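Ferredoxin-like protein (Thermotoga maritima, PDB 7KOE) probably passes electrons between the FAD of its electron transfer flavoprotein partners and two iron-sulfur clusters of its own, as the ferredoxin-like subunit of the complex. Local coordinates at residues 10-15 with 60-65; 21-26 with 52-57. One frame throughout, in Å; residues are numbered along the deposited sequence.

Overall arrangement
The two contacts lie on opposite sides of the centre of this small ferredoxin-like chain, their own centres about 17 Å apart. Along the chain, contact 2 is nested inside contact 1: 10-15 comes first, then 21-26 and 52-57, with 60-65 closing the outer loop. Strands 12-13 and 21-22 are successive, and each pairs with a later strand, 86-87 and 77-78 respectively. The contacts also meet directly, through Cys61 SG and Leu21 CD1 at 3.9 Å, beside the cluster that Cys61 binds. Contact 1 joins this cluster to the FAD edge, whereas contact 2 runs on to Met54 at the second cluster, an order consistent with stepwise electron transfer.

Contact 1: 10-15 with 60-65; sequences NRYRTD and GCLECG. With SF4 (iron/sulfur cluster), chain M; FAD (flavin-adenine dinucleotide), chain J.
Tyr12 meets Gly60 because its CG stands anti to the carbonyl carbon (chi1 -67°), which carries the phenol across to the 60-65 loop. Its OH donates a hydrogen bond of 3.1 Å to Gly60 O, approaching from above the carbonyl plane, 53° out of it, and so off the lone-pair directions. Cys61 O lies at the edge of the Tyr12 ring, 3.7 Å from Tyr12 CE2, while the flavin methyl C7M of FAD approaches that ring obliquely, 3.6 Å from Tyr12 CD1. A second flavin methyl, C8M, rests on Gly60 CA at 3.6 Å, so the dimethylbenzene end of the flavin touches both segments. Beyond the phenol, Leu62 CD2 packs 3.9 Å from Tyr12 OH and also touches Asn10, whose ND2 bonds to the backbone of another protein chain. A phenylalanine in place of Tyr12 would probably keep the packing on the flavin methyl but leave Gly60 O without this donor and the ring less firmly tied to the loop.

The same loop begins the CxxCxxC motif of a ferredoxin. Cys61 SG binds cluster iron FE1 and accepts a hydrogen bond from Glu63 N, and Cys64 SG binds FE2. Gly65 then occupies the N-cap position of helix 66-70, while strand 12-13 pairs antiparallel with strand 86-87, whose Val87 packs against both Tyr12 and Leu62.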
loop_
_atom_site.group_PDB
_atom_site.type_symbol
_atom_site.label_atom_id
_atom_site.label_comp_id
_atom_site.label_asym_id
_atom_site.label_seq_id
_atom_site.Cartn_x
_atom_site.Cartn_y
_atom_site.Cartn_z
ATOM N N ASN D 10 11.250 7.945 26.284
ATOM C CA ASN D 10 12.666 8.255 26.219
ATOM C C ASN D 10 13.470 7.239 27.012
ATOM O O ASN D 10 12.956 6.536 27.879
ATOM C CB ASN D 10 12.949 9.645 26.774
ATOM C CG ASN D 10 12.300 10.732 25.983
ATOM O OD1 ASN D 10 11.525 11.517 26.512
ATOM N ND2 ASN D 10 12.625 10.803 24.714
ATOM N N ARG D 11 14.755 7.175 26.708
ATOM C CA ARG D 11 15.673 6.319 27.432
ATOM C C ARG D 11 16.513 7.169 28.362
ATOM O O ARG D 11 17.056 8.195 27.952
ATOM C CB ARG D 11 16.572 5.547 26.476
ATOM C CG ARG D 11 17.333 4.452 27.147
ATOM C CD ARG D 11 18.529 4.093 26.341
ATOM N NE ARG D 11 19.406 3.201 27.071
ATOM C CZ ARG D 11 20.705 3.111 26.848
ATOM N NH1 ARG D 11 21.271 3.860 25.920
ATOM N NH2 ARG D 11 21.436 2.273 27.551
ATOM N N TYR D 12 16.616 6.743 29.610
ATOM C CA TYR D 12 17.379 7.462 30.607
ATOM C C TYR D 12 18.370 6.523 31.264
ATOM O O TYR D 12 18.125 5.325 31.403
ATOM C CB TYR D 12 16.489 8.052 31.693
ATOM C CG TYR D 12 15.556 9.144 31.256
ATOM C CD1 TYR D 12 14.345 8.852 30.655
ATOM C CD2 TYR D 12 15.870 10.465 31.475
ATOM C CE1 TYR D 12 13.487 9.846 30.279
ATOM C CE2 TYR D 12 15.014 11.461 31.102
ATOM C CZ TYR D 12 13.834 11.147 30.494
ATOM O OH TYR D 12 12.983 12.150 30.120
ATOM N N ARG D 13 19.497 7.082 31.671
ATOM C CA ARG D 13 20.300 6.502 32.734
ATOM C C ARG D 13 20.270 7.537 33.845
ATOM O O ARG D 13 20.969 8.549 33.780
ATOM C CB ARG D 13 21.717 6.170 32.298
ATOM C CG ARG D 13 22.427 5.337 33.335
ATOM C CD ARG D 13 23.685 4.692 32.826
ATOM N NE ARG D 13 23.438 3.583 31.922
ATOM C CZ ARG D 13 23.605 3.648 30.611
ATOM N NH1 ARG D 13 24.006 4.772 30.056
ATOM N NH2 ARG D 13 23.367 2.589 29.859
ATOM N N THR D 14 19.433 7.305 34.843
ATOM C CA THR D 14 19.229 8.285 35.890
ATOM C C THR D 14 20.366 8.228 36.899
ATOM O O THR D 14 20.827 7.150 37.280
ATOM C CB THR D 14 17.894 8.042 36.582
ATOM O OG1 THR D 14 16.899 7.743 35.598
ATOM C CG2 THR D 14 17.466 9.267 37.336
ATOM N N ASP D 15 20.832 9.402 37.310
ATOM C CA ASP D 15 21.848 9.551 38.345
ATOM C C ASP D 15 21.150 10.133 39.568
ATOM O O ASP D 15 21.149 11.342 39.785
ATOM C CB ASP D 15 22.967 10.443 37.863
ATOM C CG ASP D 15 24.257 10.202 38.598
ATOM O OD1 ASP D 15 24.306 9.266 39.416
ATOM O OD2 ASP D 15 25.227 10.946 38.355
ATOM N N GLY D 60 13.463 13.209 34.929
ATOM C CA GLY D 60 12.913 13.378 33.604
ATOM C C GLY D 60 13.481 14.509 32.800
ATOM O O GLY D 60 12.958 14.797 31.722
ATOM N N CYS D 61 14.513 15.157 33.337
ATOM C CA CYS D 61 15.132 16.317 32.651
ATOM C C CYS D 61 15.665 15.902 31.281
ATOM O O CYS D 61 16.422 14.920 31.205
ATOM C CB CYS D 61 16.258 16.916 33.480
ATOM S SG CYS D 61 16.859 18.483 32.804
ATOM N N LEU D 62 15.251 16.641 30.251
ATOM C CA LEU D 62 15.681 16.463 28.876
ATOM C C LEU D 62 16.923 17.269 28.540
ATOM O O LEU D 62 17.305 17.316 27.369
ATOM C CB LEU D 62 14.551 16.836 27.922
ATOM C CG LEU D 62 13.311 15.954 27.996
ATOM C CD1 LEU D 62 12.128 16.697 27.489
ATOM C CD2 LEU D 62 13.505 14.704 27.196
ATOM N N GLU D 63 17.526 17.923 29.540
ATOM C CA GLU D 63 18.816 18.617 29.449
ATOM C C GLU D 63 18.801 19.741 28.423
ATOM O O GLU D 63 19.825 20.063 27.823
ATOM C CB GLU D 63 19.959 17.653 29.148
ATOM C CG GLU D 63 20.009 16.422 29.995
ATOM C CD GLU D 63 21.120 15.514 29.557
ATOM O OE1 GLU D 63 21.907 15.917 28.681
ATOM O OE2 GLU D 63 21.214 14.395 30.074
ATOM N N CYS D 64 17.607 20.269 28.146
ATOM C CA CYS D 64 17.480 21.352 27.136
ATOM C C CYS D 64 18.192 22.597 27.663
ATOM O O CYS D 64 19.067 23.116 26.955
ATOM C CB CYS D 64 16.022 21.659 26.821
ATOM S SG CYS D 64 14.966 21.749 28.287
ATOM N N GLY D 65 17.834 23.037 28.870
ATOM C CA GLY D 65 18.472 24.196 29.455
ATOM C C GLY D 65 17.562 25.391 29.586
ATOM O O GLY D 65 18.023 26.481 29.921
HETATM FE FE1 SF4 M . 15.494 19.520 32.384
HETATM FE FE2 SF4 M . 14.881 21.252 29.987
HETATM FE FE3 SF4 M . 15.493 22.528 32.653
HETATM FE FE4 SF4 M . 12.893 21.048 32.251
HETATM S S1 SF4 M . 13.886 22.653 31.254
HETATM S S2 SF4 M . 14.500 20.922 33.650
HETATM S S3 SF4 M . 13.887 19.647 30.983
HETATM S S4 SF4 M . 16.488 21.126 31.388
HETATM P PA FAD J . 2.682 11.543 43.248
HETATM O O1A FAD J . 2.665 12.951 43.693
HETATM O O2A FAD J . 2.587 11.379 41.740
HETATM O O5B FAD J . 1.599 10.743 43.991
HETATM C C5B FAD J . 0.791 11.356 45.016
HETATM C C4B FAD J . -0.491 10.579 45.144
HETATM O O4B FAD J . -0.829 10.434 46.542
HETATM C C3B FAD J . -1.705 11.215 44.468
HETATM O O3B FAD J . -2.477 10.232 43.789
HETATM C C2B FAD J . -2.467 11.830 45.644
HETATM O O2B FAD J . -3.865 11.895 45.398
HETATM C C1B FAD J . -2.171 10.811 46.736
HETATM N N9A FAD J . -2.320 11.321 48.094
HETATM C C8A FAD J . -2.149 12.612 48.517
HETATM N N7A FAD J . -2.357 12.786 49.800
HETATM C C5A FAD J . -2.692 11.518 50.252
HETATM C C6A FAD J . -3.030 11.021 51.525
HETATM N N6A FAD J . -3.089 11.776 52.626
HETATM N N1A FAD J . -3.310 9.704 51.631
HETATM C C2A FAD J . -3.252 8.944 50.536
HETATM N N3A FAD J . -2.943 9.299 49.288
HETATM C C4A FAD J . -2.674 10.608 49.211
HETATM N N1 FAD J . 9.210 6.515 40.247
HETATM C C2 FAD J . 9.292 5.430 41.063
HETATM O O2 FAD J . 8.537 5.298 42.021
HETATM N N3 FAD J . 10.222 4.452 40.813
HETATM C C4 FAD J . 11.119 4.445 39.790
HETATM O O4 FAD J . 11.912 3.516 39.665
HETATM C C4X FAD J . 11.038 5.604 38.935
HETATM N N5 FAD J . 11.851 5.673 37.948
HETATM C C5X FAD J . 11.781 6.769 37.126
HETATM C C6 FAD J . 12.660 6.849 36.057
HETATM C C7 FAD J . 12.631 7.934 35.193
HETATM C C7M FAD J . 13.602 7.985 34.046
HETATM C C8 FAD J . 11.700 8.962 35.402
HETATM C C8M FAD J . 11.633 10.142 34.484
HETATM C C9 FAD J . 10.817 8.885 36.471
HETATM C C9A FAD J . 10.856 7.799 37.333
HETATM N N10 FAD J . 9.964 7.672 38.410
HETATM C C10 FAD J . 10.044 6.592 39.248
HETATM C "C1'" FAD J . 9.001 8.741 38.713
HETATM C "C2'" FAD J . 7.604 8.506 38.160
HETATM O "O2'" FAD J . 7.536 8.910 36.793
HETATM C "C3'" FAD J . 6.614 9.338 38.974
HETATM O "O3'" FAD J . 6.884 10.715 38.741
HETATM C "C4'" FAD J . 6.685 9.080 40.477
HETATM O "O4'" FAD J . 6.531 7.685 40.735
HETATM C "C5'" FAD J . 5.648 9.850 41.260
HETATM O "O5'" FAD J . 5.650 9.370 42.620
HETATM P P FAD J . 4.332 9.318 43.470
HETATM O O1P FAD J . 4.697 8.671 44.807
HETATM O O2P FAD J . 3.246 8.700 42.731
HETATM O O3P FAD J . 4.014 10.835 43.727
#

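Contact 2: 21-26 with 52-57; sequences LKIKDE and SGMEVK
Val56, Ile23 and Met54 bury the most surface where 21-26 packs against the second strand of a beta hairpin, formed by strands 47-50 and 53-56, in this two-cluster ferredoxin-like fold. The segments meet mainly through side chains, with no backbone-to-backbone hydrogen bond between them. Val56 sits in the middle, its two methyls serving different neighbours: CG1 lies 3.8 Å from Leu21 CB, and CG2 lies 4.0 Å from Ile23 CD1. Ile23 reaches across with its longer branch, and that terminal CD1 also lands on Met54 CG at 3.6 Å, the two side chains crossing at about a right angle.

Met54 starts towards 21-26, with CG anti to its backbone N (chi1 -179°), but bends at the next two torsions. Only the base of the side chain therefore serves Ile23, and the thioether end leads away from 21-26; Met54 also packs on Tyr47, Cys38 and one iron-sulfur cluster. Leu21, at the other end of the contact, touches the other cluster and packs on Trp78 of strand 77-78. The interface thus forms an apolar strip with a cluster near each end.

At the solvent-exposed margin Glu26, its chain bent at chi2, turns its carboxylate back to the hairpin: Met54 N donates to Glu26 OE1 at 3.2 Å, on the syn side and 16° out of the carboxylate plane.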
loop_
_atom_site.group_PDB
_atom_site.type_symbol
_atom_site.label_atom_id
_atom_site.label_comp_id
_atom_site.label_asym_id
_atom_site.label_seq_id
_atom_site.Cartn_x
_atom_site.Cartn_y
_atom_site.Cartn_z
ATOM N N LEU D 21 19.985 19.416 38.839
ATOM C CA LEU D 21 19.155 20.613 38.918
ATOM C C LEU D 21 18.948 20.928 40.389
ATOM O O LEU D 21 18.095 20.326 41.045
ATOM C CB LEU D 21 17.817 20.416 38.232
ATOM C CG LEU D 21 17.833 19.764 36.867
ATOM C CD1 LEU D 21 16.452 19.313 36.550
ATOM C CD2 LEU D 21 18.296 20.752 35.868
ATOM N N LYS D 22 19.722 21.864 40.906
ATOM C CA LYS D 22 19.559 22.345 42.264
ATOM C C LYS D 22 19.053 23.773 42.197
ATOM O O LYS D 22 19.429 24.529 41.300
ATOM C CB LYS D 22 20.878 22.273 43.030
ATOM C CG LYS D 22 20.744 22.412 44.528
ATOM C CD LYS D 22 22.101 22.364 45.200
ATOM C CE LYS D 22 22.923 23.596 44.868
ATOM N NZ LYS D 22 22.369 24.816 45.510
ATOM N N ILE D 23 18.182 24.137 43.123
ATOM C CA ILE D 23 17.695 25.502 43.230
ATOM C C ILE D 23 18.504 26.200 44.310
ATOM O O ILE D 23 18.589 25.712 45.444
ATOM C CB ILE D 23 16.190 25.536 43.520
ATOM C CG1 ILE D 23 15.446 25.229 42.229
ATOM C CG2 ILE D 23 15.777 26.874 44.072
ATOM C CD1 ILE D 23 13.990 25.301 42.353
ATOM N N LYS D 24 19.117 27.327 43.944
ATOM C CA LYS D 24 20.094 27.975 44.809
ATOM C C LYS D 24 19.442 28.584 46.042
ATOM O O LYS D 24 20.041 28.599 47.122
ATOM C CB LYS D 24 20.844 29.047 44.026
ATOM C CG LYS D 24 21.683 28.519 42.891
ATOM C CD LYS D 24 22.157 29.651 42.008
ATOM C CE LYS D 24 23.235 29.188 41.053
ATOM N NZ LYS D 24 23.452 30.162 39.952
ATOM N N ASP D 25 18.220 29.087 45.905
ATOM C CA ASP D 25 17.530 29.755 47.001
ATOM C C ASP D 25 16.042 29.496 46.849
ATOM O O ASP D 25 15.410 30.026 45.933
ATOM C CB ASP D 25 17.825 31.251 47.002
ATOM C CG ASP D 25 17.660 31.880 48.366
ATOM O OD1 ASP D 25 16.566 31.758 48.954
ATOM O OD2 ASP D 25 18.626 32.505 48.850
ATOM N N GLU D 26 15.483 28.694 47.746
ATOM C CA GLU D 26 14.067 28.365 47.709
ATOM C C GLU D 26 13.170 29.537 48.073
ATOM O O GLU D 26 11.977 29.495 47.762
ATOM C CB GLU D 26 13.776 27.204 48.657
ATOM C CG GLU D 26 14.317 25.871 48.201
ATOM C CD GLU D 26 13.420 25.200 47.191
ATOM O OE1 GLU D 26 12.197 25.443 47.232
ATOM O OE2 GLU D 26 13.934 24.418 46.366
ATOM N N SER D 52 5.053 23.044 49.853
ATOM C CA SER D 52 6.180 22.491 50.586
ATOM C C SER D 52 7.524 22.945 50.035
ATOM O O SER D 52 8.562 22.552 50.578
ATOM C CB SER D 52 6.111 20.964 50.560
ATOM O OG SER D 52 4.929 20.503 51.185
ATOM N N GLY D 53 7.531 23.749 48.976
ATOM C CA GLY D 53 8.720 24.145 48.261
ATOM C C GLY D 53 8.577 23.775 46.808
ATOM O O GLY D 53 7.472 23.512 46.320
ATOM N N MET D 54 9.700 23.742 46.100
ATOM C CA MET D 54 9.702 23.377 44.690
ATOM C C MET D 54 10.119 21.922 44.552
ATOM O O MET D 54 11.221 21.541 44.955
ATOM C CB MET D 54 10.631 24.277 43.885
ATOM C CG MET D 54 10.641 23.943 42.410
ATOM S SD MET D 54 9.134 24.407 41.564
ATOM C CE MET D 54 9.346 26.168 41.499
ATOM N N GLU D 55 9.237 21.112 43.980
ATOM C CA GLU D 55 9.553 19.726 43.671
ATOM C C GLU D 55 10.272 19.663 42.331
ATOM O O GLU D 55 9.680 19.965 41.291
ATOM C CB GLU D 55 8.278 18.892 43.643
ATOM C CG GLU D 55 8.496 17.441 43.299
ATOM C CD GLU D 55 7.197 16.680 43.162
ATOM O OE1 GLU D 55 6.127 17.322 43.176
ATOM O OE2 GLU D 55 7.244 15.437 43.047
ATOM N N VAL D 56 11.538 19.275 42.351
ATOM C CA VAL D 56 12.369 19.222 41.158
ATOM C C VAL D 56 12.552 17.753 40.804
ATOM O O VAL D 56 13.438 17.081 41.340
ATOM C CB VAL D 56 13.715 19.917 41.372
ATOM C CG1 VAL D 56 14.512 19.946 40.088
ATOM C CG2 VAL D 56 13.494 21.315 41.885
ATOM N N LYS D 57 11.721 17.247 39.895
ATOM C CA LYS D 57 11.833 15.864 39.436
ATOM C C LYS D 57 12.886 15.802 38.339
ATOM O O LYS D 57 12.588 15.663 37.154
ATOM C CB LYS D 57 10.494 15.344 38.937
ATOM C CG LYS D 57 9.298 15.884 39.666
ATOM C CD LYS D 57 8.038 15.264 39.117
ATOM C CE LYS D 57 6.806 15.933 39.678
ATOM N NZ LYS D 57 5.566 15.299 39.157
#